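Local coordinates for protein ORF112 (Cyprinid herpesvirus 3, PDB 4WCG) that binds left-handed Z-DNA through the Zalpha domain that makes up this chain, a winged helix-turn-helix module of a herpesvirus protein, at residues 56-61 / 67-72; 71-76 / 92-97. One frame throughout, in Å; residues are numbered along the deposited sequence.

Contact 1: 56-61 / 67-72; sequences AKAVHI and AQRSEV. With nucleotides of chain D.
Val72 meets Ala58 and Ile61 through a single methyl, CG1, and this small apolar cluster is buried. Val72 has chi1 169°, which sets CG1 opposite the backbone N and turns that branch onto helix 58-65. There Val72 CG1 lies 3.8 Å from Ile61 CG2 and 4.1 Å from Ala58 CB. Ile61 offers CG2, the branch that is itself anti to the backbone N, and the two side chains meet at a slant. The backbone is part of the surface too: Ala58 O is 4.0 Å from Val72 CG1. The backbones run nearest at Val59 and Arg69, whose CA atoms are 5.4 Å apart.

Here the aliphatic part of Arg69 takes over. Its chain runs extended from CG to NE and passes alongside the first turn of helix 58-65. Arg69 CG is 4.3 Å from Ala58 CB, and Arg69 CD is 4.3 Å from Val59 CB. The same chain passes the phosphate of DG5 of chain D, but Arg69 NE stays 3.9 Å from its OP1, and no hydrogen bond forms between them. Any attraction there is probably mainly electrostatic. Ser70 touches the phosphate with carbon, its CB 3.5 Å from OP2 of DG5.

Lys57 and Gln68 are the N-cap residues of the two helices. The contact joins the first turns of helix 58-65 and helix 69-81, the helix-turn-helix pair of the Zalpha domain. Helix 40-52 packs against it through Tyr49, which touches Ile61, while Asn73 and Leu76 of helix 69-81 also touch Ala58.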
loop_
_atom_site.group_PDB
_atom_site.type_symbol
_atom_site.label_atom_id
_atom_site.label_comp_id
_atom_site.label_asym_id
_atom_site.label_seq_id
_atom_site.Cartn_x
_atom_site.Cartn_y
_atom_site.Cartn_z
ATOM N N ALA A 56 5.032 9.628 11.336
ATOM C CA ALA A 56 6.391 9.230 11.691
ATOM C C ALA A 56 7.190 8.786 10.475
ATOM O O ALA A 56 6.634 8.321 9.486
ATOM C CB ALA A 56 6.360 8.117 12.711
ATOM N N LYS A 57 8.508 8.942 10.571
ATOM C CA LYS A 57 9.404 8.416 9.556
ATOM C C LYS A 57 9.946 7.057 9.968
ATOM O O LYS A 57 10.079 6.774 11.157
ATOM C CB LYS A 57 10.556 9.382 9.318
ATOM C CG LYS A 57 10.135 10.702 8.708
ATOM C CD LYS A 57 11.339 11.548 8.363
ATOM C CE LYS A 57 10.969 12.648 7.384
ATOM N NZ LYS A 57 12.178 13.248 6.752
ATOM N N ALA A 58 10.264 6.222 8.982
ATOM C CA ALA A 58 10.797 4.888 9.250
ATOM C C ALA A 58 12.066 4.903 10.101
ATOM O O ALA A 58 12.255 4.016 10.941
ATOM C CB ALA A 58 11.069 4.160 7.942
ATOM N N VAL A 59 12.941 5.881 9.883
ATOM C CA VAL A 59 14.205 5.906 10.622
ATOM C C VAL A 59 13.936 6.022 12.116
ATOM O O VAL A 59 14.669 5.465 12.932
ATOM C CB VAL A 59 15.127 7.054 10.153
ATOM C CG1 VAL A 59 14.496 8.419 10.426
ATOM C CG2 VAL A 59 16.486 6.940 10.823
ATOM N N HIS A 60 12.867 6.718 12.479
ATOM C CA HIS A 60 12.576 6.940 13.887
ATOM C C HIS A 60 11.876 5.733 14.490
ATOM O O HIS A 60 12.129 5.368 15.637
ATOM C CB HIS A 60 11.746 8.209 14.047
ATOM C CG HIS A 60 12.480 9.449 13.632
ATOM N ND1 HIS A 60 11.884 10.467 12.921
ATOM C CD2 HIS A 60 13.768 9.825 13.820
ATOM C CE1 HIS A 60 12.770 11.421 12.692
ATOM N NE2 HIS A 60 13.922 11.055 13.226
ATOM N N ILE A 61 11.025 5.087 13.703
ATOM C CA ILE A 61 10.421 3.841 14.144
ATOM C C ILE A 61 11.497 2.774 14.356
ATOM O O ILE A 61 11.511 2.078 15.372
ATOM C CB ILE A 61 9.385 3.347 13.132
ATOM C CG1 ILE A 61 8.318 4.432 12.943
ATOM C CG2 ILE A 61 8.796 2.019 13.585
ATOM C CD1 ILE A 61 7.283 4.125 11.892
ATOM N N ALA A 67 15.493 -1.826 15.239
ATOM C CA ALA A 67 15.461 -2.573 13.992
ATOM C C ALA A 67 16.176 -1.800 12.890
ATOM O O ALA A 67 16.598 -0.662 13.086
ATOM C CB ALA A 67 14.016 -2.881 13.580
ATOM N N GLN A 68 16.323 -2.434 11.738
ATOM C CA GLN A 68 16.872 -1.771 10.568
ATOM C C GLN A 68 15.797 -0.954 9.888
ATOM O O GLN A 68 14.640 -1.361 9.836
ATOM C CB GLN A 68 17.437 -2.778 9.573
ATOM C CG GLN A 68 18.787 -3.366 9.975
ATOM C CD GLN A 68 19.453 -4.068 8.812
ATOM O OE1 GLN A 68 19.058 -5.168 8.427
ATOM N NE2 GLN A 68 20.451 -3.419 8.224
ATOM N N ARG A 69 16.193 0.195 9.363
ATOM C CA ARG A 69 15.294 1.022 8.565
ATOM C C ARG A 69 14.667 0.231 7.412
ATOM O O ARG A 69 13.476 0.355 7.138
ATOM C CB ARG A 69 16.063 2.226 8.031
ATOM C CG ARG A 69 15.229 3.277 7.322
ATOM C CD ARG A 69 16.159 4.433 6.962
ATOM N NE ARG A 69 15.582 5.359 5.994
ATOM C CZ ARG A 69 16.160 6.497 5.624
ATOM N NH1 ARG A 69 17.331 6.848 6.146
ATOM N NH2 ARG A 69 15.567 7.281 4.732
ATOM N N SER A 70 15.469 -0.604 6.756
ATOM C CA SER A 70 14.947 -1.368 5.618
ATOM C C SER A 70 13.866 -2.357 6.067
ATOM O O SER A 70 12.882 -2.551 5.365
ATOM C CB SER A 70 16.073 -2.099 4.877
ATOM O OG SER A 70 16.758 -2.979 5.748
ATOM N N GLU A 71 14.055 -2.979 7.233
ATOM C CA GLU A 71 13.063 -3.913 7.757
ATOM C C GLU A 71 11.760 -3.215 8.100
ATOM O O GLU A 71 10.679 -3.685 7.763
ATOM C CB GLU A 71 13.613 -4.625 8.996
ATOM C CG GLU A 71 12.643 -5.601 9.629
ATOM C CD GLU A 71 13.253 -6.365 10.791
ATOM O OE1 GLU A 71 14.367 -5.999 11.228
ATOM O OE2 GLU A 71 12.615 -7.331 11.264
ATOM N N VAL A 72 11.866 -2.080 8.779
ATOM C CA VAL A 72 10.679 -1.302 9.096
ATOM C C VAL A 72 9.945 -0.880 7.810
ATOM O O VAL A 72 8.715 -1.007 7.712
ATOM C CB VAL A 72 11.048 -0.084 9.965
ATOM C CG1 VAL A 72 9.869 0.886 10.077
ATOM C CG2 VAL A 72 11.458 -0.558 11.351
ATOM P P DG D 5 15.088 1.404 2.644
ATOM O OP1 DG D 5 14.776 2.487 3.546
ATOM O OP2 DG D 5 16.329 0.692 2.822
ATOM O "O5'" DG D 5 13.869 0.402 2.707
ATOM C "C5'" DG D 5 13.848 -0.727 1.878
ATOM C "C4'" DG D 5 12.522 -1.439 1.987
ATOM O "O4'" DG D 5 11.461 -0.577 1.553
ATOM C "C3'" DG D 5 12.435 -2.685 1.117
ATOM O "O3'" DG D 5 12.718 -3.786 1.957
ATOM C "C2'" DG D 5 10.999 -2.692 0.625
ATOM C "C1'" DG D 5 10.519 -1.265 0.761
ATOM N N9 DG D 5 10.331 -0.502 -0.468
ATOM C C8 DG D 5 9.230 0.241 -0.788
ATOM N N7 DG D 5 9.350 0.878 -1.914
ATOM C C5 DG D 5 10.612 0.536 -2.365
ATOM C C6 DG D 5 11.291 0.914 -3.540
ATOM O O6 DG D 5 10.902 1.639 -4.442
ATOM N N1 DG D 5 12.559 0.359 -3.594
ATOM C C2 DG D 5 13.097 -0.466 -2.646
ATOM N N2 DG D 5 14.329 -0.907 -2.881
ATOM N N3 DG D 5 12.467 -0.836 -1.550
ATOM C C4 DG D 5 11.235 -0.307 -1.478
#

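Contact 2: 71-76 / 92-97; sequences EVNRHL and PVWYLP. With nucleotides of chain D.
The helical segment 71-76 faces the short strand 94-95, with the CA atoms of Leu76 and Trp94 8.2 Å apart, so side chains bridge the gap. Leu76 lies over one face of the Trp94 indole. Its CD1 makes a CH-pi contact 3.7 Å from the centroid of the five-membered ring, only 10° off the ring normal. Leu76 CB reaches the six-membered ring, 4.0 Å from Trp94 CZ2. Trp94 has CG anti to its carbonyl carbon (chi1 -63°), which lays the indole face against Leu76.

A water in the plane of the indole links Trp94 to Asn73. It accepts from Trp94 NE1 at 2.9 Å and donates to Asn73 OD1 at 2.6 Å. Asn73 ND2 in turn donates to OP1 of DG5 of chain D (2.9 Å). Both ends of the amide are engaged, which is consistent with one fixed orientation: ND2 to the phosphate, OD1 to the water. The next residue, Arg74, bends at chi3 (68°) and its NH1 donates to OP1 of DC6 of chain D at 2.8 Å. Pro92 packs its CG on O5' of DG3 of chain D, 3.6 Å away.

Helix 69-81, the recognition helix, and the wing around strands 86-87 and 94-95 thereby share one DNA-binding surface. Trp94 also meets Tyr77 edge-to-face and touches Lys87 on strand 86-87, while His75 packs on helix 40-52.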
loop_
_atom_site.group_PDB
_atom_site.type_symbol
_atom_site.label_atom_id
_atom_site.label_comp_id
_atom_site.label_asym_id
_atom_site.label_seq_id
_atom_site.Cartn_x
_atom_site.Cartn_y
_atom_site.Cartn_z
ATOM N N GLU A 71 14.055 -2.979 7.233
ATOM C CA GLU A 71 13.063 -3.913 7.757
ATOM C C GLU A 71 11.760 -3.215 8.100
ATOM O O GLU A 71 10.679 -3.685 7.763
ATOM C CB GLU A 71 13.613 -4.625 8.996
ATOM C CG GLU A 71 12.643 -5.601 9.629
ATOM C CD GLU A 71 13.253 -6.365 10.791
ATOM O OE1 GLU A 71 14.367 -5.999 11.228
ATOM O OE2 GLU A 71 12.615 -7.331 11.264
ATOM N N VAL A 72 11.866 -2.080 8.779
ATOM C CA VAL A 72 10.679 -1.302 9.096
ATOM C C VAL A 72 9.945 -0.880 7.810
ATOM O O VAL A 72 8.715 -1.007 7.712
ATOM C CB VAL A 72 11.048 -0.084 9.965
ATOM C CG1 VAL A 72 9.869 0.886 10.077
ATOM C CG2 VAL A 72 11.458 -0.558 11.351
ATOM N N ASN A 73 10.682 -0.416 6.809
ATOM C CA ASN A 73 10.040 0.001 5.566
ATOM C C ASN A 73 9.408 -1.191 4.852
ATOM O O ASN A 73 8.338 -1.050 4.263
ATOM C CB ASN A 73 11.034 0.729 4.645
ATOM C CG ASN A 73 11.011 2.227 4.856
ATOM O OD1 ASN A 73 9.965 2.781 5.200
ATOM N ND2 ASN A 73 12.135 2.893 4.627
ATOM N N ARG A 74 10.049 -2.361 4.890
ATOM C CA ARG A 74 9.454 -3.524 4.239
ATOM C C ARG A 74 8.071 -3.786 4.843
ATOM O O ARG A 74 7.090 -4.065 4.116
ATOM C CB ARG A 74 10.360 -4.749 4.384
ATOM C CG ARG A 74 9.887 -5.950 3.554
ATOM C CD ARG A 74 10.915 -7.056 3.509
ATOM N NE ARG A 74 11.081 -7.691 4.806
ATOM C CZ ARG A 74 12.144 -7.525 5.581
ATOM N NH1 ARG A 74 13.122 -6.723 5.193
ATOM N NH2 ARG A 74 12.225 -8.156 6.745
ATOM N N HIS A 75 7.992 -3.690 6.167
ATOM C CA HIS A 75 6.719 -3.957 6.832
ATOM C C HIS A 75 5.699 -2.832 6.613
ATOM O O HIS A 75 4.520 -3.112 6.388
ATOM C CB HIS A 75 6.943 -4.220 8.322
ATOM C CG HIS A 75 7.578 -5.545 8.606
ATOM N ND1 HIS A 75 8.905 -5.814 8.339
ATOM C CD2 HIS A 75 7.061 -6.683 9.126
ATOM C CE1 HIS A 75 9.178 -7.058 8.691
ATOM N NE2 HIS A 75 8.076 -7.608 9.170
ATOM N N LEU A 76 6.137 -1.572 6.662
ATOM C CA LEU A 76 5.228 -0.445 6.408
ATOM C C LEU A 76 4.589 -0.552 5.033
ATOM O O LEU A 76 3.368 -0.423 4.872
ATOM C CB LEU A 76 5.962 0.903 6.511
ATOM C CG LEU A 76 6.306 1.375 7.923
ATOM C CD1 LEU A 76 7.342 2.503 7.865
ATOM C CD2 LEU A 76 5.027 1.872 8.614
ATOM N N PRO A 92 7.890 10.433 2.728
ATOM C CA PRO A 92 7.977 9.146 3.423
ATOM C C PRO A 92 7.625 9.312 4.892
ATOM O O PRO A 92 8.441 9.117 5.794
ATOM C CB PRO A 92 9.443 8.747 3.241
ATOM C CG PRO A 92 10.157 10.073 3.197
ATOM C CD PRO A 92 9.224 10.993 2.446
ATOM N N VAL A 93 6.373 9.678 5.109
ATOM C CA VAL A 93 5.836 9.900 6.443
ATOM C C VAL A 93 4.581 9.034 6.572
ATOM O O VAL A 93 3.825 8.900 5.607
ATOM C CB VAL A 93 5.564 11.403 6.647
ATOM C CG1 VAL A 93 4.530 11.655 7.703
ATOM C CG2 VAL A 93 6.887 12.124 6.941
ATOM N N TRP A 94 4.364 8.428 7.738
ATOM C CA TRP A 94 3.371 7.357 7.865
ATOM C C TRP A 94 2.301 7.644 8.914
ATOM O O TRP A 94 2.577 8.159 10.012
ATOM C CB TRP A 94 4.068 6.030 8.200
ATOM C CG TRP A 94 4.988 5.626 7.090
ATOM C CD1 TRP A 94 6.306 5.990 6.918
ATOM C CD2 TRP A 94 4.649 4.822 5.957
ATOM N NE1 TRP A 94 6.788 5.459 5.757
ATOM C CE2 TRP A 94 5.801 4.729 5.147
ATOM C CE3 TRP A 94 3.486 4.163 5.552
ATOM C CZ2 TRP A 94 5.817 3.992 3.957
ATOM C CZ3 TRP A 94 3.498 3.451 4.381
ATOM C CH2 TRP A 94 4.662 3.361 3.592
ATOM N N TYR A 95 1.076 7.277 8.554
ATOM C CA TYR A 95 -0.085 7.492 9.392
ATOM C C TYR A 95 -0.828 6.200 9.678
ATOM O O TYR A 95 -0.768 5.232 8.928
ATOM C CB TYR A 95 -1.044 8.485 8.731
ATOM C CG TYR A 95 -0.393 9.791 8.389
ATOM C CD1 TYR A 95 -0.276 10.806 9.336
ATOM C CD2 TYR A 95 0.098 10.015 7.113
ATOM C CE1 TYR A 95 0.341 12.004 9.008
ATOM C CE2 TYR A 95 0.703 11.209 6.777
ATOM C CZ TYR A 95 0.819 12.196 7.729
ATOM O OH TYR A 95 1.413 13.386 7.379
ATOM N N LEU A 96 -1.585 6.235 10.760
ATOM C CA LEU A 96 -2.434 5.132 11.141
ATOM C C LEU A 96 -3.886 5.525 10.892
ATOM O O LEU A 96 -4.410 6.368 11.620
ATOM C CB LEU A 96 -2.193 4.814 12.622
ATOM C CG LEU A 96 -2.823 3.607 13.297
ATOM C CD1 LEU A 96 -2.229 2.329 12.763
ATOM C CD2 LEU A 96 -2.633 3.720 14.807
ATOM N N PRO A 97 -4.540 4.930 9.877
ATOM C CA PRO A 97 -5.954 5.237 9.585
ATOM C C PRO A 97 -6.882 4.898 10.747
ATOM O O PRO A 97 -6.578 3.924 11.437
ATOM C CB PRO A 97 -6.275 4.348 8.375
ATOM C CG PRO A 97 -4.950 4.021 7.768
ATOM C CD PRO A 97 -3.985 3.959 8.915
ATOM P P DG D 5 15.088 1.404 2.644
ATOM O OP1 DG D 5 14.776 2.487 3.546
ATOM O OP2 DG D 5 16.329 0.692 2.822
ATOM O "O5'" DG D 5 13.869 0.402 2.707
ATOM C "C5'" DG D 5 13.848 -0.727 1.878
ATOM C "C4'" DG D 5 12.522 -1.439 1.987
ATOM O "O4'" DG D 5 11.461 -0.577 1.553
ATOM C "C3'" DG D 5 12.435 -2.685 1.117
ATOM O "O3'" DG D 5 12.718 -3.786 1.957
ATOM C "C2'" DG D 5 10.999 -2.692 0.625
ATOM C "C1'" DG D 5 10.519 -1.265 0.761
ATOM N N9 DG D 5 10.331 -0.502 -0.468
ATOM C C8 DG D 5 9.230 0.241 -0.788
ATOM N N7 DG D 5 9.350 0.878 -1.914
ATOM C C5 DG D 5 10.612 0.536 -2.365
ATOM C C6 DG D 5 11.291 0.914 -3.540
ATOM O O6 DG D 5 10.902 1.639 -4.442
ATOM N N1 DG D 5 12.559 0.359 -3.594
ATOM C C2 DG D 5 13.097 -0.466 -2.646
ATOM N N2 DG D 5 14.329 -0.907 -2.881
ATOM N N3 DG D 5 12.467 -0.836 -1.550
ATOM C C4 DG D 5 11.235 -0.307 -1.478
ATOM P P DG D 3 13.505 11.545 1.092
ATOM O OP1 DG D 3 13.149 12.984 0.984
ATOM O OP2 DG D 3 13.801 10.954 2.411
ATOM O "O5'" DG D 3 12.353 10.726 0.387
ATOM C "C5'" DG D 3 12.458 9.310 0.280
ATOM C "C4'" DG D 3 11.310 8.775 -0.537
ATOM O "O4'" DG D 3 11.335 9.409 -1.830
ATOM C "C3'" DG D 3 11.366 7.281 -0.793
ATOM O "O3'" DG D 3 10.553 6.626 0.149
ATOM C "C2'" DG D 3 10.799 7.124 -2.199
ATOM C "C1'" DG D 3 10.975 8.496 -2.842
ATOM N N9 DG D 3 12.001 8.545 -3.880
ATOM C C8 DG D 3 11.853 9.019 -5.159
ATOM N N7 DG D 3 12.945 8.957 -5.871
ATOM C C5 DG D 3 13.886 8.403 -5.006
ATOM C C6 DG D 3 15.244 8.086 -5.223
ATOM O O6 DG D 3 15.920 8.261 -6.247
ATOM N N1 DG D 3 15.831 7.517 -4.089
ATOM C C2 DG D 3 15.181 7.316 -2.902
ATOM N N2 DG D 3 15.902 6.785 -1.910
ATOM N N3 DG D 3 13.916 7.611 -2.686
ATOM C C4 DG D 3 13.322 8.139 -3.781
ATOM P P DC D 6 13.886 -4.763 1.620
ATOM O OP1 DC D 6 13.910 -5.763 2.640
ATOM O OP2 DC D 6 15.057 -4.017 1.322
ATOM O "O5'" DC D 6 13.371 -5.384 0.255
ATOM C "C5'" DC D 6 13.645 -6.716 -0.124
ATOM C "C4'" DC D 6 14.108 -6.761 -1.560
ATOM O "O4'" DC D 6 13.079 -6.276 -2.435
ATOM C "C3'" DC D 6 15.343 -5.923 -1.878
ATOM O "O3'" DC D 6 16.136 -6.657 -2.791
ATOM C "C2'" DC D 6 14.769 -4.714 -2.583
ATOM C "C1'" DC D 6 13.603 -5.322 -3.324
ATOM N N1 DC D 6 12.536 -4.368 -3.672
ATOM C C2 DC D 6 12.633 -3.675 -4.874
ATOM O O2 DC D 6 13.619 -3.856 -5.590
ATOM N N3 DC D 6 11.668 -2.795 -5.205
ATOM C C4 DC D 6 10.629 -2.610 -4.395
ATOM N N4 DC D 6 9.689 -1.751 -4.768
ATOM C C5 DC D 6 10.505 -3.305 -3.164
ATOM C C6 DC D 6 11.455 -4.185 -2.857
HETATM O O HOH W 1 9.435 5.276 4.589
#

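From the N terminus, helix 40-52 comes first, and both contacts form on parts that follow it. Contact 1 closes a short loop made of the rest of helix 58-65 and the turn into helix 69-81. Contact 2 closes a longer loop, from helix 69-81 through strand 86-87 to strand 94-95. The two loops follow one another and overlap at Glu71 and Val72, so neither encloses the other. Helix 69-81 serves both contacts. They also meet directly: Ala58 CB packs on Asn73 OD1, and Ala56 O probably accepts a hydrogen bond from Trp94 N. Together they tie the helix-turn-helix to the wing beside the bound DNA.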